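Local coordinates for transketolase (Campylobacter jejuni, PDB 3L84), which belongs to the thiamine diphosphate-dependent transketolase family, combining two domains of the thiamine diphosphate-binding class with a smaller C-terminal domain, at residues Phe510-Asn515 with Tyr572-Leu576; Ala517-Ser523 with Cys554-Pro560. All coordinates share one frame; numbering follows the deposited sequence.

In the fold
The C-terminal domain of this transketolase carries strand 518-521 at the margin of a mixed five-stranded sheet, and contact 2 pairs it antiparallel with strand 554-558. Contact 1 sets the loop leading into that edge strand against helix 570-576; along the chain, contact 2 is nested within the loop that contact 1 closes. Their centres lie about 8 Å apart. Two polar links tie them: Y572 OH is 2.7 Å from A517 O, probably a hydrogen bond, and R575 NH2 forms a salt bridge of 2.9 Å with E522 OE1. Backbone hydrogen bonds between F510 and L519 join the loop directly to the strand.

Contact 1 of 2, residues Phe510-Asn515 with Tyr572-Leu576; sequences FGDVKN and YQERL
F510 and R575 both carry CG anti to the backbone N (chi1 173° for F510), which brings the phenyl ring and the guanidinium together face to face. The result is a stacked cation-pi pair between the loop before strand 518-521 and helix 570-576 of the C-terminal domain. The planes differ by 14°, and R575 CZ lies 3.8 Å from the centroid of the F510 ring. R575 CD, 3.9 Å from the same F510 ring centroid, is a CH-pi donor over that face, so the extended arginine chain drapes along it before NH2 reaches the carboxylate of E522. Near the plane of the phenyl ring, L576 CD1 meets the edge at F510 CD2, 3.8 Å away. Y572 is a looser aromatic partner: its ring is inclined 30° to that of F510 and slid aside, with little overlap, although F510 CE2 comes within 3.4 Å of Y572 CE1. Beyond it, the amide of N515 stacks over one face of the tyrosine ring. That amide is held by its own loop, since N515 OD1 accepts from both D512 N and K514 NZ. The tyrosine hydroxyl, hydrogen-bonded to A517 O, is touched by G511 CA and N515 CB, each 3.3 Å from Y572 OH.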
loop_
_atom_site.group_PDB
_atom_site.type_symbol
_atom_site.label_atom_id
_atom_site.label_comp_id
_atom_site.label_asym_id
_atom_site.label_seq_id
_atom_site.Cartn_x
_atom_site.Cartn_y
_atom_site.Cartn_z
ATOM N N PHE A 510 8.800 -30.763 22.659
ATOM C CA PHE A 510 8.217 -31.626 21.641
ATOM C C PHE A 510 7.943 -30.744 20.425
ATOM O O PHE A 510 7.402 -29.658 20.558
ATOM C CB PHE A 510 6.929 -32.321 22.126
ATOM C CG PHE A 510 6.239 -33.072 21.035
ATOM C CD1 PHE A 510 6.742 -34.276 20.588
ATOM C CD2 PHE A 510 5.149 -32.539 20.401
ATOM C CE1 PHE A 510 6.127 -34.953 19.534
ATOM C CE2 PHE A 510 4.525 -33.220 19.376
ATOM C CZ PHE A 510 5.016 -34.399 18.945
ATOM N N GLY A 511 8.338 -31.215 19.246
ATOM C CA GLY A 511 8.258 -30.445 18.027
ATOM C C GLY A 511 9.313 -29.368 17.912
ATOM O O GLY A 511 10.179 -29.228 18.801
ATOM N N ASP A 512 9.305 -28.600 16.825
ATOM C CA ASP A 512 10.271 -27.527 16.688
ATOM C C ASP A 512 9.683 -26.457 15.758
ATOM O O ASP A 512 8.546 -26.558 15.292
ATOM C CB ASP A 512 11.648 -28.063 16.193
ATOM C CG ASP A 512 12.832 -27.269 16.749
ATOM O OD1 ASP A 512 12.715 -26.087 17.056
ATOM O OD2 ASP A 512 13.906 -27.920 16.898
ATOM N N VAL A 513 10.492 -25.474 15.417
ATOM C CA VAL A 513 10.077 -24.369 14.571
ATOM C C VAL A 513 9.575 -24.865 13.223
ATOM O O VAL A 513 8.610 -24.298 12.692
ATOM C CB VAL A 513 11.241 -23.362 14.418
ATOM C CG1 VAL A 513 10.902 -22.239 13.429
ATOM C CG2 VAL A 513 11.620 -22.733 15.792
ATOM N N LYS A 514 10.153 -25.949 12.692
ATOM C CA LYS A 514 9.713 -26.558 11.428
ATOM C C LYS A 514 8.240 -26.936 11.402
ATOM O O LYS A 514 7.646 -27.038 10.313
ATOM C CB LYS A 514 10.579 -27.798 11.097
ATOM C CG LYS A 514 10.383 -28.963 12.039
ATOM C CD LYS A 514 11.246 -30.176 11.730
ATOM C CE LYS A 514 11.292 -31.114 12.906
ATOM N NZ LYS A 514 9.990 -31.441 13.544
ATOM N N ASN A 515 7.652 -27.196 12.572
ATOM C CA ASN A 515 6.222 -27.520 12.710
ATOM C C ASN A 515 5.331 -26.309 12.843
ATOM O O ASN A 515 4.130 -26.471 12.988
ATOM C CB ASN A 515 6.026 -28.427 13.931
ATOM C CG ASN A 515 6.855 -29.683 13.860
ATOM O OD1 ASN A 515 7.900 -29.819 14.538
ATOM N ND2 ASN A 515 6.433 -30.600 13.018
ATOM N N TYR A 572 -0.400 -34.215 15.757
ATOM C CA TYR A 572 0.560 -33.239 16.245
ATOM C C TYR A 572 -0.168 -32.059 16.933
ATOM O O TYR A 572 0.146 -31.669 18.061
ATOM C CB TYR A 572 1.424 -32.745 15.079
ATOM C CG TYR A 572 2.467 -31.771 15.552
ATOM C CD1 TYR A 572 3.673 -32.213 16.065
ATOM C CD2 TYR A 572 2.251 -30.419 15.504
ATOM C CE1 TYR A 572 4.595 -31.357 16.551
ATOM C CE2 TYR A 572 3.190 -29.516 15.994
ATOM C CZ TYR A 572 4.365 -30.014 16.517
ATOM O OH TYR A 572 5.328 -29.192 17.032
ATOM N N GLN A 573 -1.176 -31.522 16.260
ATOM C CA GLN A 573 -1.912 -30.378 16.803
ATOM C C GLN A 573 -2.563 -30.750 18.130
ATOM O O GLN A 573 -2.548 -29.950 19.064
ATOM C CB GLN A 573 -2.979 -29.880 15.814
ATOM C CG GLN A 573 -2.384 -29.320 14.489
ATOM C CD GLN A 573 -3.406 -28.832 13.499
ATOM O OE1 GLN A 573 -4.554 -29.199 13.573
ATOM N NE2 GLN A 573 -2.984 -28.001 12.538
ATOM N N GLU A 574 -3.113 -31.955 18.203
ATOM C CA GLU A 574 -3.813 -32.405 19.404
ATOM C C GLU A 574 -2.881 -32.620 20.581
ATOM O O GLU A 574 -3.302 -32.463 21.744
ATOM C CB GLU A 574 -4.602 -33.694 19.123
ATOM C CG GLU A 574 -5.795 -33.432 18.263
ATOM C CD GLU A 574 -6.620 -34.662 17.954
ATOM O OE1 GLU A 574 -6.172 -35.795 18.256
ATOM O OE2 GLU A 574 -7.719 -34.475 17.386
ATOM N N ARG A 575 -1.641 -33.010 20.326
ATOM C CA ARG A 575 -0.678 -33.095 21.404
ATOM C C ARG A 575 -0.388 -31.716 21.985
ATOM O O ARG A 575 -0.284 -31.561 23.198
ATOM C CB ARG A 575 0.611 -33.745 20.960
ATOM C CG ARG A 575 1.590 -33.824 22.107
ATOM C CD ARG A 575 2.537 -34.974 22.027
ATOM N NE ARG A 575 3.529 -34.832 23.078
ATOM C CZ ARG A 575 4.631 -35.555 23.151
ATOM N NH1 ARG A 575 4.867 -36.498 22.244
ATOM N NH2 ARG A 575 5.507 -35.312 24.121
ATOM N N LEU A 576 -0.231 -30.712 21.121
ATOM C CA LEU A 576 0.051 -29.363 21.603
ATOM C C LEU A 576 -1.109 -28.723 22.353
ATOM O O LEU A 576 -0.908 -28.090 23.410
ATOM C CB LEU A 576 0.426 -28.435 20.453
ATOM C CG LEU A 576 1.913 -28.408 20.081
ATOM C CD1 LEU A 576 2.522 -29.798 19.825
ATOM C CD2 LEU A 576 2.114 -27.486 18.887
#

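Contact 2 of 2, residues Ala517-Ser523 with Cys554-Pro560; sequences AYLLKES and CNVVSMP
C554 opens the pairing through its carbonyl: S523 OG lies 2.8 Å from C554 O, with E548 OE2 also within its reach. N555 meets the edge strand through its side chain, while its backbone hydrogen-bonds to strand 528-532. With CG anti to its carbonyl carbon (chi1 -77°), it extends OD1 to S523 N at 3.0 Å, nearly in line with the amide C=O. Its ND2 bonds L576 O and a water that donates to E522 OE2, a bridge between side chains lying abreast with their carboxylate and amide planes 71° apart; E522 OE1 is in a salt bridge with R575 NH2. L519 CD2 packs close to the N555 amide. At V556 the register slips by one residue, and L520 and K521 both face it: a classic beta bulge in the sheet's antiparallel edge pairing. V556 O takes two donors, L520 N at 2.8 Å and K521 N in a longer bond at 3.3 Å, while V556 N donates a hydrogen bond to K521 O. V556 CB and CG2 rest against K521 CB, with CG2 also touching CD of the extended chain. V557 and L519, a non-hydrogen-bonded pair, share the face opposite V556 and K521; V557 CG2 meets L519 CD2, and V557 CG1 lies 3.6 Å from A517 CB. S558 pairs with Y518 through two backbone bonds; its CB sits beneath one face of the tyrosine ring, 3.9 Å from Y518 CE2, and both hydroxyls reach E478. Selenomethionine M559 touches A517 CB with CG before its chain bends away, and P560 brings CD to 4.1 Å from Y518 CE2.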
loop_
_atom_site.group_PDB
_atom_site.type_symbol
_atom_site.label_atom_id
_atom_site.label_comp_id
_atom_site.label_asym_id
_atom_site.label_seq_id
_atom_site.Cartn_x
_atom_site.Cartn_y
_atom_site.Cartn_z
ATOM N N ALA A 517 4.371 -24.450 15.180
ATOM C CA ALA A 517 4.188 -24.306 16.626
ATOM C C ALA A 517 4.778 -25.527 17.280
ATOM O O ALA A 517 4.774 -26.613 16.672
ATOM C CB ALA A 517 2.700 -24.173 16.992
ATOM N N TYR A 518 5.286 -25.390 18.508
ATOM C CA TYR A 518 5.867 -26.526 19.232
ATOM C C TYR A 518 5.718 -26.287 20.728
ATOM O O TYR A 518 5.429 -25.158 21.164
ATOM C CB TYR A 518 7.340 -26.731 18.824
ATOM C CG TYR A 518 8.261 -25.611 19.205
ATOM C CD1 TYR A 518 9.013 -25.689 20.355
ATOM C CD2 TYR A 518 8.416 -24.484 18.410
ATOM C CE1 TYR A 518 9.859 -24.655 20.739
ATOM C CE2 TYR A 518 9.252 -23.473 18.785
ATOM C CZ TYR A 518 10.003 -23.564 19.931
ATOM O OH TYR A 518 10.870 -22.580 20.335
ATOM N N LEU A 519 5.930 -27.340 21.506
ATOM C CA LEU A 519 5.800 -27.226 22.964
ATOM C C LEU A 519 7.100 -26.772 23.632
ATOM O O LEU A 519 8.145 -27.370 23.408
ATOM C CB LEU A 519 5.363 -28.570 23.576
ATOM C CG LEU A 519 3.892 -28.940 23.435
ATOM C CD1 LEU A 519 3.687 -30.395 23.763
ATOM C CD2 LEU A 519 3.034 -28.050 24.352
ATOM N N LEU A 520 7.014 -25.729 24.459
ATOM C CA LEU A 520 8.089 -25.293 25.371
ATOM C C LEU A 520 7.890 -25.877 26.762
ATOM O O LEU A 520 8.841 -25.980 27.537
ATOM C CB LEU A 520 8.115 -23.752 25.525
ATOM C CG LEU A 520 8.604 -23.039 24.314
ATOM C CD1 LEU A 520 8.373 -21.556 24.483
ATOM C CD2 LEU A 520 10.087 -23.322 24.088
ATOM N N LYS A 521 6.644 -26.187 27.111
ATOM C CA LYS A 521 6.311 -26.726 28.434
ATOM C C LYS A 521 5.149 -27.642 28.229
ATOM O O LYS A 521 4.198 -27.288 27.518
ATOM C CB LYS A 521 5.955 -25.600 29.419
ATOM C CG LYS A 521 5.606 -26.041 30.820
ATOM C CD LYS A 521 5.307 -24.803 31.656
ATOM C CE LYS A 521 4.800 -25.102 33.038
ATOM N NZ LYS A 521 5.003 -23.875 33.871
ATOM N N GLU A 522 5.228 -28.836 28.802
ATOM C CA GLU A 522 4.175 -29.838 28.661
ATOM C C GLU A 522 3.893 -30.428 30.011
ATOM O O GLU A 522 4.810 -30.872 30.691
ATOM C CB GLU A 522 4.583 -30.941 27.691
ATOM C CG GLU A 522 3.476 -31.968 27.340
ATOM C CD GLU A 522 3.829 -32.935 26.234
ATOM O OE1 GLU A 522 5.022 -33.246 26.052
ATOM O OE2 GLU A 522 2.904 -33.423 25.557
ATOM N N SER A 523 2.620 -30.464 30.357
ATOM C CA SER A 523 2.177 -31.018 31.625
ATOM C C SER A 523 1.105 -32.061 31.394
ATOM O O SER A 523 0.197 -31.864 30.572
ATOM C CB SER A 523 1.631 -29.910 32.526
ATOM O OG SER A 523 2.607 -28.905 32.754
ATOM N N CYS A 554 -0.333 -26.679 32.973
ATOM C CA CYS A 554 -0.322 -25.924 31.727
ATOM C C CYS A 554 0.658 -26.442 30.686
ATOM O O CYS A 554 1.747 -26.936 31.024
ATOM C CB CYS A 554 0.109 -24.497 31.987
ATOM S SG CYS A 554 -0.975 -23.551 32.973
ATOM N N ASN A 555 0.233 -26.395 29.430
ATOM C CA ASN A 555 1.142 -26.419 28.283
ATOM C C ASN A 555 1.482 -24.995 27.878
ATOM O O ASN A 555 0.666 -24.102 28.031
ATOM C CB ASN A 555 0.510 -27.141 27.075
ATOM C CG ASN A 555 0.515 -28.657 27.193
ATOM O OD1 ASN A 555 0.966 -29.245 28.196
ATOM N ND2 ASN A 555 0.047 -29.308 26.119
ATOM N N VAL A 556 2.678 -24.794 27.315
ATOM C CA VAL A 556 3.035 -23.539 26.667
ATOM C C VAL A 556 3.562 -23.888 25.284
ATOM O O VAL A 556 4.473 -24.713 25.140
ATOM C CB VAL A 556 4.090 -22.747 27.441
ATOM C CG1 VAL A 556 4.434 -21.466 26.692
ATOM C CG2 VAL A 556 3.600 -22.407 28.875
ATOM N N VAL A 557 2.959 -23.258 24.300
ATOM C CA VAL A 557 3.275 -23.421 22.905
ATOM C C VAL A 557 3.839 -22.139 22.339
ATOM O O VAL A 557 3.240 -21.066 22.502
ATOM C CB VAL A 557 1.990 -23.790 22.122
ATOM C CG1 VAL A 557 2.227 -23.735 20.584
ATOM C CG2 VAL A 557 1.447 -25.168 22.536
ATOM N N SER A 558 4.996 -22.262 21.693
ATOM C CA SER A 558 5.537 -21.184 20.878
ATOM C C SER A 558 5.139 -21.411 19.421
ATOM O O SER A 558 5.298 -22.530 18.903
ATOM C CB SER A 558 7.051 -21.097 21.011
ATOM O OG SER A 558 7.546 -20.017 20.200
HETATM N N MSE A 559 4.584 -20.391 18.791
HETATM C CA MSE A 559 4.120 -20.475 17.415
HETATM C C MSE A 559 4.829 -19.433 16.559
HETATM O O MSE A 559 4.246 -18.397 16.175
HETATM C CB MSE A 559 2.604 -20.284 17.352
HETATM C CG MSE A 559 1.996 -20.565 15.959
HETATM SE SE MSE A 559 0.168 -20.053 15.752
HETATM C CE MSE A 559 0.471 -18.155 15.941
ATOM N N PRO A 560 6.069 -19.708 16.171
ATOM C CA PRO A 560 6.776 -18.796 15.299
ATOM C C PRO A 560 6.175 -18.686 13.914
ATOM O O PRO A 560 6.451 -17.696 13.243
ATOM C CB PRO A 560 8.200 -19.377 15.283
ATOM C CG PRO A 560 8.026 -20.811 15.636
ATOM C CD PRO A 560 6.936 -20.804 16.660
HETATM O O HOH W 1 0.472 -32.369 25.684
#